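Local coordinates for DltD domain-containing protein (Beauveria bassiana, PDB 7D78), which is the thioesterase DcsB, an alpha/beta-hydrolase-type enzyme that probably cyclises polyketide chains into medium-ring lactones, at residues Y45-M56 with F75-Y85; I128-T138 with R149-L160. All coordinates share one frame; numbering follows the deposited sequence. Where two conformers were deposited one is given.

Overall arrangement
Both contacts are built on parallel strand pairs of one mixed beta-sheet, and they come in series along the chain: contact 1 (45-56 with 75-85) closes before contact 2 (128-138 with 149-160) opens. They lie about 16 Å apart, centre to centre. Strands 51-57 and 127-133 are neighbours in the sheet, so the two pairs sit side by side, probably bonded through Ile55 O and Trp131 N at 2.9 Å, with Trp131 packed against Ile54 and Met56. Each contact belongs to a beta-alpha-beta unit, through helix 68-77 in contact 1 and helix 135-146 in contact 2. Contact 2, nearer the centre of the chain, carries the probable nucleophile; contact 1 lies on the side of the sheet that runs out to strand 28-33.

Contact 1 of 2, residues Y45-M56 with F75-Y85; sequences YAVDGKGPAIIM and FQSQGFNTYIY
Asn81 is gripped from three places on segment 45-56. Its OD1 takes the N-H of Val47 at 3.1 Å, the donor standing well above the carbonyl plane, and also bonds Ser122. Its ND2 gives a bond to Pro52 O at 3.0 Å and a weak one to Gly51 O. With CG anti to its own carbonyl carbon (chi1 -63°), the amide is turned between the loop at Val47 and the start of strand 51-57. An alanine here is likely to leave Val47 N without its acceptor and the 46-50 loop less firmly held.

Farther along, the strands pair in parallel, Ile54 with Thr82 and Met56 with Ile84, while Tyr45 pairs antiparallel with Thr82 on the other edge of strand 81-86. The tight part lies on the face of Ile54 and Met56. Ile54 CD1 sits over one face of the Phe75 ring, 3.8 Å from its centroid, and touches Phe80 CG as well. Met56, its chain straight as far as SD (chi2 174°), lays SD at the edge of the same ring, a Met-aromatic contact, and 3.4 Å from Thr82 CG2; the bend at chi3 turns only CE, which packs on Trp131. The outer side is looser: Asp48, Gly49 and Lys50 are exposed and make no contact with segment 75-85. At this border the extended Gln76 crosses Tyr45 nearly at right angles, NE2 donating to Ala46 O at 2.8 Å.

Gly79, at positive phi, ends helix 68-77 in a Schellman motif, Phe80 N reaching Phe75 O, and turns the chain into strand 81-86, completing a beta-alpha-beta crossover. Helix 305-319 packs on Ile54, Phe75 and Phe80; on the sheet's other face, helix 103-118 lies against Tyr83 and Tyr85, and strand 127-133 runs along the far edge of strand 51-57.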
loop_
_atom_site.group_PDB
_atom_site.type_symbol
_atom_site.label_atom_id
_atom_site.label_comp_id
_atom_site.label_asym_id
_atom_site.label_seq_id
_atom_site.Cartn_x
_atom_site.Cartn_y
_atom_site.Cartn_z
ATOM N N TYR A 45 20.916 -6.556 21.187
ATOM C CA TYR A 45 21.568 -6.231 22.454
ATOM C C TYR A 45 20.782 -6.938 23.558
ATOM O O TYR A 45 19.729 -6.457 23.980
ATOM C CB TYR A 45 21.597 -4.719 22.658
ATOM C CG TYR A 45 22.462 -3.936 21.679
ATOM C CD1 TYR A 45 22.039 -3.703 20.369
ATOM C CD2 TYR A 45 23.687 -3.399 22.077
ATOM C CE1 TYR A 45 22.820 -2.962 19.473
ATOM C CE2 TYR A 45 24.479 -2.661 21.191
ATOM C CZ TYR A 45 24.037 -2.446 19.892
ATOM O OH TYR A 45 24.812 -1.718 19.014
ATOM N N ALA A 46 21.283 -8.089 24.010
ATOM C CA ALA A 46 20.565 -8.949 24.944
ATOM C C ALA A 46 20.761 -8.484 26.384
ATOM O O ALA A 46 21.747 -7.831 26.722
ATOM C CB ALA A 46 21.039 -10.398 24.817
ATOM N N VAL A 47 19.804 -8.833 27.239
ATOM C CA VAL A 47 19.958 -8.647 28.675
ATOM C C VAL A 47 19.998 -10.021 29.323
ATOM O O VAL A 47 19.563 -11.023 28.747
ATOM C CB VAL A 47 18.842 -7.781 29.294
ATOM C CG1 VAL A 47 18.801 -6.416 28.618
ATOM C CG2 VAL A 47 17.496 -8.495 29.200
ATOM N N ASP A 48 20.557 -10.066 30.531
ATOM C CA ASP A 48 20.605 -11.315 31.275
ATOM C C ASP A 48 19.205 -11.695 31.734
ATOM O O ASP A 48 18.361 -10.836 31.996
ATOM C CB ASP A 48 21.535 -11.193 32.485
ATOM C CG ASP A 48 22.962 -10.849 32.095
ATOM O OD1 ASP A 48 23.511 -11.503 31.178
ATOM O OD2 ASP A 48 23.537 -9.922 32.710
ATOM N N GLY A 49 18.958 -12.999 31.821
ATOM C CA GLY A 49 17.655 -13.452 32.271
ATOM C C GLY A 49 16.625 -13.299 31.170
ATOM O O GLY A 49 16.879 -13.602 30.000
ATOM N N LYS A 50 15.446 -12.827 31.541
ATOM C CA LYS A 50 14.358 -12.618 30.593
ATOM C C LYS A 50 13.769 -11.247 30.864
ATOM O O LYS A 50 13.480 -10.925 32.018
ATOM C CB LYS A 50 13.272 -13.697 30.722
ATOM C CG LYS A 50 12.232 -13.665 29.610
ATOM C CD LYS A 50 11.143 -14.689 29.821
ATOM C CE LYS A 50 10.919 -15.484 28.580
ATOM N NZ LYS A 50 10.248 -16.806 28.801
ATOM N N GLY A 51 13.595 -10.445 29.813
ATOM C CA GLY A 51 13.115 -9.091 29.976
ATOM C C GLY A 51 12.430 -8.547 28.735
ATOM O O GLY A 51 12.350 -9.214 27.695
ATOM N N PRO A 52 11.928 -7.313 28.826
ATOM C CA PRO A 52 11.239 -6.701 27.684
ATOM C C PRO A 52 12.181 -6.502 26.507
ATOM O O PRO A 52 13.408 -6.584 26.618
ATOM C CB PRO A 52 10.755 -5.355 28.232
ATOM C CG PRO A 52 11.710 -5.052 29.374
ATOM C CD PRO A 52 12.063 -6.384 29.966
ATOM N N ALA A 53 11.583 -6.244 25.344
ATOM C CA ALA A 53 12.360 -6.023 24.130
ATOM C C ALA A 53 11.842 -4.799 23.390
ATOM O O ALA A 53 10.630 -4.603 23.272
ATOM C CB ALA A 53 12.315 -7.254 23.210
ATOM N N ILE A 54 12.766 -3.988 22.881
ATOM C CA ILE A 54 12.446 -2.820 22.068
ATOM C C ILE A 54 13.018 -3.064 20.681
ATOM O O ILE A 54 14.226 -3.275 20.539
ATOM C CB ILE A 54 13.020 -1.526 22.666
ATOM C CG1 ILE A 54 12.512 -1.304 24.097
ATOM C CG2 ILE A 54 12.716 -0.347 21.759
ATOM C CD1 ILE A 54 13.289 -0.218 24.834
ATOM N N ILE A 55 12.159 -3.042 19.662
ATOM C CA ILE A 55 12.582 -3.203 18.270
ATOM C C ILE A 55 12.622 -1.821 17.635
ATOM O O ILE A 55 11.594 -1.137 17.571
ATOM C CB ILE A 55 11.636 -4.136 17.496
ATOM C CG1 ILE A 55 11.716 -5.567 18.034
ATOM C CG2 ILE A 55 11.969 -4.112 15.984
ATOM C CD1 ILE A 55 10.443 -6.400 17.742
ATOM N N MET A 56 13.803 -1.404 17.171
ATOM C CA MET A 56 14.039 -0.050 16.677
ATOM C C MET A 56 14.148 -0.061 15.155
ATOM O O MET A 56 15.020 -0.737 14.601
ATOM C CB MET A 56 15.319 0.539 17.285
ATOM C CG MET A 56 15.302 0.644 18.814
ATOM S SD MET A 56 16.901 1.170 19.480
ATOM C CE MET A 56 16.954 2.879 18.950
ATOM N N PHE A 75 19.396 1.488 26.348
ATOM C CA PHE A 75 18.256 0.605 26.579
ATOM C C PHE A 75 18.715 -0.706 27.205
ATOM O O PHE A 75 18.137 -1.177 28.190
ATOM C CB PHE A 75 17.519 0.336 25.265
ATOM C CG PHE A 75 16.673 1.484 24.776
ATOM C CD1 PHE A 75 16.293 2.513 25.626
ATOM C CD2 PHE A 75 16.236 1.520 23.452
ATOM C CE1 PHE A 75 15.502 3.561 25.170
ATOM C CE2 PHE A 75 15.448 2.569 22.983
ATOM C CZ PHE A 75 15.079 3.590 23.837
ATOM N N GLN A 76 19.777 -1.295 26.654
ATOM C CA GLN A 76 20.289 -2.553 27.184
ATOM C C GLN A 76 20.741 -2.411 28.635
ATOM O O GLN A 76 20.498 -3.302 29.456
ATOM C CB GLN A 76 21.445 -3.035 26.320
ATOM C CG GLN A 76 22.063 -4.319 26.783
ATOM C CD GLN A 76 23.319 -4.640 26.007
ATOM O OE1 GLN A 76 24.153 -3.771 25.766
ATOM N NE2 GLN A 76 23.453 -5.887 25.598
ATOM N N SER A 77 21.413 -1.308 28.966
ATOM C CA SER A 77 21.894 -1.134 30.332
ATOM C C SER A 77 20.760 -0.890 31.314
ATOM O O SER A 77 20.962 -1.045 32.522
ATOM C CB SER A 77 22.890 0.020 30.409
ATOM O OG SER A 77 22.233 1.259 30.262
ATOM N N GLN A 78 19.579 -0.502 30.834
ATOM C CA GLN A 78 18.415 -0.339 31.688
ATOM C C GLN A 78 17.501 -1.560 31.664
ATOM O O GLN A 78 16.375 -1.496 32.172
ATOM C CB GLN A 78 17.654 0.927 31.295
ATOM C CG GLN A 78 18.461 2.194 31.581
ATOM C CD GLN A 78 17.674 3.470 31.361
ATOM O OE1 GLN A 78 16.452 3.489 31.477
ATOM N NE2 GLN A 78 18.379 4.553 31.054
ATOM N N GLY A 79 17.959 -2.670 31.101
ATOM C CA GLY A 79 17.229 -3.919 31.178
ATOM C C GLY A 79 16.351 -4.256 29.990
ATOM O O GLY A 79 15.507 -5.154 30.107
ATOM N N PHE A 80 16.521 -3.579 28.854
ATOM C CA PHE A 80 15.711 -3.824 27.662
ATOM C C PHE A 80 16.550 -4.518 26.594
ATOM O O PHE A 80 17.526 -3.937 26.105
ATOM C CB PHE A 80 15.151 -2.516 27.100
ATOM C CG PHE A 80 14.195 -1.811 28.020
ATOM C CD1 PHE A 80 12.845 -2.135 28.019
ATOM C CD2 PHE A 80 14.641 -0.812 28.875
ATOM C CE1 PHE A 80 11.956 -1.485 28.870
ATOM C CE2 PHE A 80 13.759 -0.155 29.729
ATOM C CZ PHE A 80 12.415 -0.493 29.723
ATOM N N ASN A 81 16.183 -5.755 26.241
ATOM C CA ASN A 81 16.641 -6.306 24.966
ATOM C C ASN A 81 16.335 -5.288 23.880
ATOM O O ASN A 81 15.236 -4.736 23.842
ATOM C CB ASN A 81 15.934 -7.617 24.615
ATOM C CG ASN A 81 16.192 -8.738 25.599
ATOM O OD1 ASN A 81 17.261 -9.364 25.606
ATOM N ND2 ASN A 81 15.176 -9.055 26.383
ATOM N N THR A 82 17.305 -5.027 23.006
ATOM C CA THR A 82 17.112 -4.059 21.935
ATOM C C THR A 82 17.583 -4.652 20.614
ATOM O O THR A 82 18.690 -5.188 20.529
ATOM C CB THR A 82 17.851 -2.742 22.226
ATOM O OG1 THR A 82 17.443 -2.238 23.504
ATOM C CG2 THR A 82 17.496 -1.710 21.176
ATOM N N TYR A 83 16.737 -4.557 19.591
ATOM C CA TYR A 83 17.051 -5.017 18.240
ATOM C C TYR A 83 17.016 -3.818 17.304
ATOM O O TYR A 83 15.963 -3.197 17.135
ATOM C CB TYR A 83 16.043 -6.077 17.782
ATOM C CG TYR A 83 16.341 -6.749 16.446
ATOM C CD1 TYR A 83 17.561 -7.360 16.218
ATOM C CD2 TYR A 83 15.372 -6.816 15.437
ATOM C CE1 TYR A 83 17.835 -8.005 15.021
ATOM C CE2 TYR A 83 15.629 -7.471 14.230
ATOM C CZ TYR A 83 16.874 -8.061 14.027
ATOM O OH TYR A 83 17.171 -8.714 12.841
ATOM N N ILE A 84 18.167 -3.461 16.738
ATOM C CA ILE A 84 18.239 -2.516 15.626
ATOM C C ILE A 84 18.494 -3.322 14.364
ATOM O O ILE A 84 19.357 -4.208 14.355
ATOM C CB ILE A 84 19.349 -1.465 15.825
ATOM C CG1 ILE A 84 19.579 -1.140 17.298
ATOM C CG2 ILE A 84 19.030 -0.188 15.055
ATOM C CD1 ILE A 84 20.767 -0.224 17.486
ATOM N N TYR A 85 17.758 -3.026 13.298
ATOM C CA TYR A 85 17.862 -3.828 12.086
ATOM C C TYR A 85 17.866 -2.932 10.855
ATOM O O TYR A 85 17.391 -1.791 10.882
ATOM C CB TYR A 85 16.710 -4.865 11.992
ATOM C CG TYR A 85 15.357 -4.218 11.726
ATOM C CD1 TYR A 85 14.599 -3.700 12.770
ATOM C CD2 TYR A 85 14.866 -4.090 10.427
ATOM C CE1 TYR A 85 13.372 -3.077 12.532
ATOM C CE2 TYR A 85 13.653 -3.465 10.174
ATOM C CZ TYR A 85 12.912 -2.963 11.227
ATOM O OH TYR A 85 11.714 -2.363 10.968
#

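Contact 2 of 2, residues I128-T138 with R149-L160; sequences ITLWGMSFGGT and RVKALVMVCPIL
Ser134 N donates to Val156 O at 2.7 Å, the last rung of a parallel ladder. Before it, Leu130 and Gly132 each give their N-H across and take one back on their O, Gly132 O from Val156 N at 2.9 Å. At the other end Lys151 N serves Ile128 O, and a water bridges Ile128 N to Arg149 O. Ala152 N, though buried, finds no partner.

Side chains pack beside the ladder. Trp131, its CG anti to the backbone N (chi1 -174°), sets CD1 against Val154 CG1 at 3.4 Å and CZ2 near Val156 CG2, while Leu130 crosses Val150 at about a right angle. Past the strands, Thr138 OG1 donates to Ile159 O at 2.7 Å from above the carbonyl plane, tying the start of helix 135-146 to the loop after strand 150-156. Ser134 OG, with Ile159 CD1 3.4 Å away, bonds His296 and a glycerol probably from the crystallisation liquor.

Ser134 takes a strained positive phi (63°) between strand 127-133 and helix 135-146. With Gly132 and Gly136 this fits the nucleophile elbow of alpha/beta hydrolases, where Ser134, His296 and Asp267 probably form the catalytic triad.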
loop_
_atom_site.group_PDB
_atom_site.type_symbol
_atom_site.label_atom_id
_atom_site.label_comp_id
_atom_site.label_asym_id
_atom_site.label_seq_id
_atom_site.Cartn_x
_atom_site.Cartn_y
_atom_site.Cartn_z
ATOM N N ILE A 128 6.718 -6.506 24.338
ATOM C CA ILE A 128 7.338 -6.035 23.096
ATOM C C ILE A 128 6.934 -4.583 22.853
ATOM O O ILE A 128 5.741 -4.251 22.895
ATOM C CB ILE A 128 6.920 -6.908 21.896
ATOM C CG1 ILE A 128 7.252 -8.385 22.129
ATOM C CG2 ILE A 128 7.539 -6.369 20.610
ATOM C CD1 ILE A 128 8.742 -8.682 22.339
ATOM N N THR A 129 7.923 -3.722 22.580
ATOM C CA THR A 129 7.720 -2.318 22.223
ATOM C C THR A 129 8.314 -2.062 20.844
ATOM O O THR A 129 9.382 -2.593 20.517
ATOM C CB THR A 129 8.372 -1.371 23.263
ATOM O OG1 THR A 129 7.612 -1.400 24.479
ATOM C CG2 THR A 129 8.454 0.099 22.752
ATOM N N LEU A 130 7.604 -1.280 20.022
ATOM C CA LEU A 130 8.128 -0.818 18.740
ATOM C C LEU A 130 8.559 0.638 18.854
ATOM O O LEU A 130 7.812 1.484 19.368
ATOM C CB LEU A 130 7.108 -0.968 17.609
ATOM C CG LEU A 130 6.739 -2.393 17.168
ATOM C CD1 LEU A 130 5.965 -2.366 15.863
ATOM C CD2 LEU A 130 7.966 -3.325 17.077
ATOM N N TRP A 131 9.764 0.913 18.360
ATOM C CA TRP A 131 10.429 2.206 18.445
ATOM C C TRP A 131 10.880 2.565 17.039
ATOM O O TRP A 131 11.418 1.714 16.327
ATOM C CB TRP A 131 11.627 2.108 19.407
ATOM C CG TRP A 131 12.374 3.380 19.741
ATOM C CD1 TRP A 131 12.336 4.060 20.928
ATOM C CD2 TRP A 131 13.313 4.079 18.909
ATOM N NE1 TRP A 131 13.176 5.146 20.881
ATOM C CE2 TRP A 131 13.789 5.180 19.653
ATOM C CE3 TRP A 131 13.790 3.887 17.604
ATOM C CZ2 TRP A 131 14.715 6.093 19.134
ATOM C CZ3 TRP A 131 14.720 4.801 17.088
ATOM C CH2 TRP A 131 15.170 5.883 17.856
ATOM N N GLY A 132 10.653 3.798 16.629
ATOM C CA GLY A 132 11.037 4.199 15.286
ATOM C C GLY A 132 11.434 5.652 15.241
ATOM O O GLY A 132 10.849 6.495 15.931
ATOM N N MET A 133 12.426 5.955 14.407
ATOM C CA MET A 133 12.871 7.324 14.200
ATOM C C MET A 133 12.529 7.785 12.792
ATOM O O MET A 133 12.772 7.062 11.820
ATOM C CB MET A 133 14.374 7.466 14.421
ATOM C CG MET A 133 14.856 8.898 14.206
ATOM S SD MET A 133 16.340 9.185 15.157
ATOM C CE MET A 133 16.755 10.856 14.637
ATOM N N SER A 134 11.978 8.995 12.688
ATOM C CA SER A 134 11.735 9.647 11.399
ATOM C C SER A 134 10.742 8.775 10.635
ATOM O O SER A 134 9.728 8.368 11.228
ATOM C CB SER A 134 13.073 9.892 10.705
ATOM O OG SER A 134 12.895 10.566 9.471
ATOM N N PHE A 135 10.978 8.486 9.353
ATOM C CA PHE A 135 10.224 7.525 8.552
ATOM C C PHE A 135 9.946 6.223 9.311
ATOM O O PHE A 135 8.843 5.663 9.219
ATOM C CB PHE A 135 11.020 7.257 7.262
ATOM C CG PHE A 135 10.239 6.600 6.163
ATOM C CD1 PHE A 135 9.503 7.363 5.274
ATOM C CD2 PHE A 135 10.308 5.224 5.968
ATOM C CE1 PHE A 135 8.799 6.765 4.234
ATOM C CE2 PHE A 135 9.598 4.615 4.931
ATOM C CZ PHE A 135 8.843 5.388 4.067
ATOM N N GLY A 136 10.933 5.741 10.077
ATOM C CA GLY A 136 10.758 4.497 10.812
ATOM C C GLY A 136 9.746 4.578 11.944
ATOM O O GLY A 136 9.142 3.564 12.315
ATOM N N GLY A 137 9.571 5.761 12.535
ATOM C CA GLY A 137 8.510 5.916 13.520
ATOM C C GLY A 137 7.133 5.759 12.904
ATOM O O GLY A 137 6.239 5.142 13.496
ATOM N N THR A 138 6.950 6.301 11.696
ATOM C CA THR A 138 5.669 6.176 11.011
ATOM C C THR A 138 5.422 4.732 10.586
ATOM O O THR A 138 4.306 4.220 10.721
ATOM C CB THR A 138 5.644 7.128 9.812
ATOM O OG1 THR A 138 6.068 8.429 10.240
ATOM C CG2 THR A 138 4.246 7.233 9.205
ATOM N N ARG A 149 0.502 -7.734 19.731
ATOM C CA ARG A 149 1.699 -8.060 20.497
ATOM C C ARG A 149 2.519 -6.820 20.807
ATOM O O ARG A 149 3.330 -6.834 21.743
ATOM C CB ARG A 149 2.558 -9.078 19.744
ATOM C CG ARG A 149 1.828 -10.363 19.421
ATOM C CD ARG A 149 2.656 -11.233 18.481
ATOM N NE ARG A 149 2.875 -10.552 17.202
ATOM C CZ ARG A 149 3.684 -11.000 16.245
ATOM N NH1 ARG A 149 4.350 -12.137 16.422
ATOM N NH2 ARG A 149 3.841 -10.299 15.119
ATOM N N VAL A 150 2.334 -5.757 20.033
ATOM C CA VAL A 150 3.040 -4.502 20.257
ATOM C C VAL A 150 2.343 -3.781 21.409
ATOM O O VAL A 150 1.196 -3.344 21.279
ATOM C CB VAL A 150 3.067 -3.652 18.983
ATOM C CG1 VAL A 150 3.704 -2.295 19.239
ATOM C CG2 VAL A 150 3.815 -4.416 17.890
ATOM N N LYS A 151 3.029 -3.670 22.542
ATOM C CA LYS A 151 2.436 -3.146 23.769
ATOM C C LYS A 151 2.697 -1.662 23.983
ATOM O O LYS A 151 2.094 -1.062 24.883
ATOM C CB LYS A 151 2.959 -3.936 24.973
ATOM C CG LYS A 151 2.730 -5.438 24.860
ATOM C CD LYS A 151 1.235 -5.765 24.753
ATOM C CE LYS A 151 0.994 -7.273 24.603
ATOM N NZ LYS A 151 1.445 -8.050 25.802
ATOM N N ALA A 152 3.589 -1.065 23.202
ATOM C CA ALA A 152 3.831 0.369 23.257
ATOM C C ALA A 152 4.493 0.783 21.955
ATOM O O ALA A 152 5.148 -0.020 21.285
ATOM C CB ALA A 152 4.715 0.772 24.442
ATOM N N LEU A 153 4.332 2.060 21.630
ATOM C CA LEU A 153 4.822 2.641 20.389
ATOM C C LEU A 153 5.552 3.931 20.726
ATOM O O LEU A 153 4.975 4.825 21.351
ATOM C CB LEU A 153 3.665 2.914 19.429
ATOM C CG LEU A 153 3.950 3.763 18.194
ATOM C CD1 LEU A 153 4.886 3.003 17.252
ATOM C CD2 LEU A 153 2.628 4.091 17.502
ATOM N N VAL A 154 6.814 4.028 20.327
ATOM C CA VAL A 154 7.597 5.246 20.496
ATOM C C VAL A 154 7.945 5.761 19.113
ATOM O O VAL A 154 8.627 5.072 18.345
ATOM C CB VAL A 154 8.866 5.001 21.321
ATOM C CG1 VAL A 154 9.728 6.254 21.336
ATOM C CG2 VAL A 154 8.489 4.579 22.734
ATOM N N MET A 155 7.467 6.956 18.792
ATOM C CA MET A 155 7.756 7.599 17.518
ATOM C C MET A 155 8.615 8.826 17.775
ATOM O O MET A 155 8.208 9.740 18.505
ATOM C CB MET A 155 6.475 8.000 16.793
ATOM C CG MET A 155 5.640 6.831 16.297
ATOM S SD MET A 155 4.249 7.423 15.322
ATOM C CE MET A 155 3.196 8.105 16.594
ATOM N N VAL A 156 9.791 8.854 17.169
ATOM C CA VAL A 156 10.672 10.011 17.225
ATOM C C VAL A 156 10.611 10.706 15.874
ATOM O O VAL A 156 10.861 10.079 14.837
ATOM C CB VAL A 156 12.106 9.602 17.586
ATOM C CG1 VAL A 156 13.026 10.824 17.605
ATOM C CG2 VAL A 156 12.106 8.880 18.917
ATOM N N CYS A 157 10.262 11.995 15.893
ATOM C CA CYS A 157 10.126 12.858 14.721
ATOM C C CYS A 157 9.490 12.134 13.522
ATOM O O CYS A 157 10.069 12.114 12.431
ATOM C CB CYS A 157 11.469 13.474 14.336
ATOM S SG CYS A 157 12.803 12.297 13.903
ATOM N N PRO A 158 8.308 11.544 13.696
ATOM C CA PRO A 158 7.684 10.836 12.568
ATOM C C PRO A 158 7.427 11.771 11.392
ATOM O O PRO A 158 7.057 12.932 11.568
ATOM C CB PRO A 158 6.369 10.313 13.160
ATOM C CG PRO A 158 6.079 11.226 14.307
ATOM C CD PRO A 158 7.428 11.574 14.878
ATOM N N ILE A 159 7.637 11.249 10.177
ATOM C CA ILE A 159 7.329 11.954 8.939
ATOM C C ILE A 159 5.997 11.432 8.411
ATOM O O ILE A 159 5.824 10.221 8.228
ATOM C CB ILE A 159 8.428 11.769 7.881
ATOM C CG1 ILE A 159 9.730 12.458 8.288
ATOM C CG2 ILE A 159 7.988 12.446 6.599
ATOM C CD1 ILE A 159 10.874 12.211 7.277
ATOM N N LEU A 160 5.060 12.343 8.130
ATOM C CA LEU A 160 3.693 11.954 7.825
ATOM C C LEU A 160 3.190 12.401 6.461
ATOM O O LEU A 160 2.048 12.074 6.103
ATOM C CB LEU A 160 2.751 12.485 8.914
ATOM C CG LEU A 160 3.074 11.981 10.319
ATOM C CD1 LEU A 160 2.385 12.866 11.357
ATOM C CD2 LEU A 160 2.629 10.534 10.471
HETATM O O HOH W 1 4.311 -8.202 23.852
#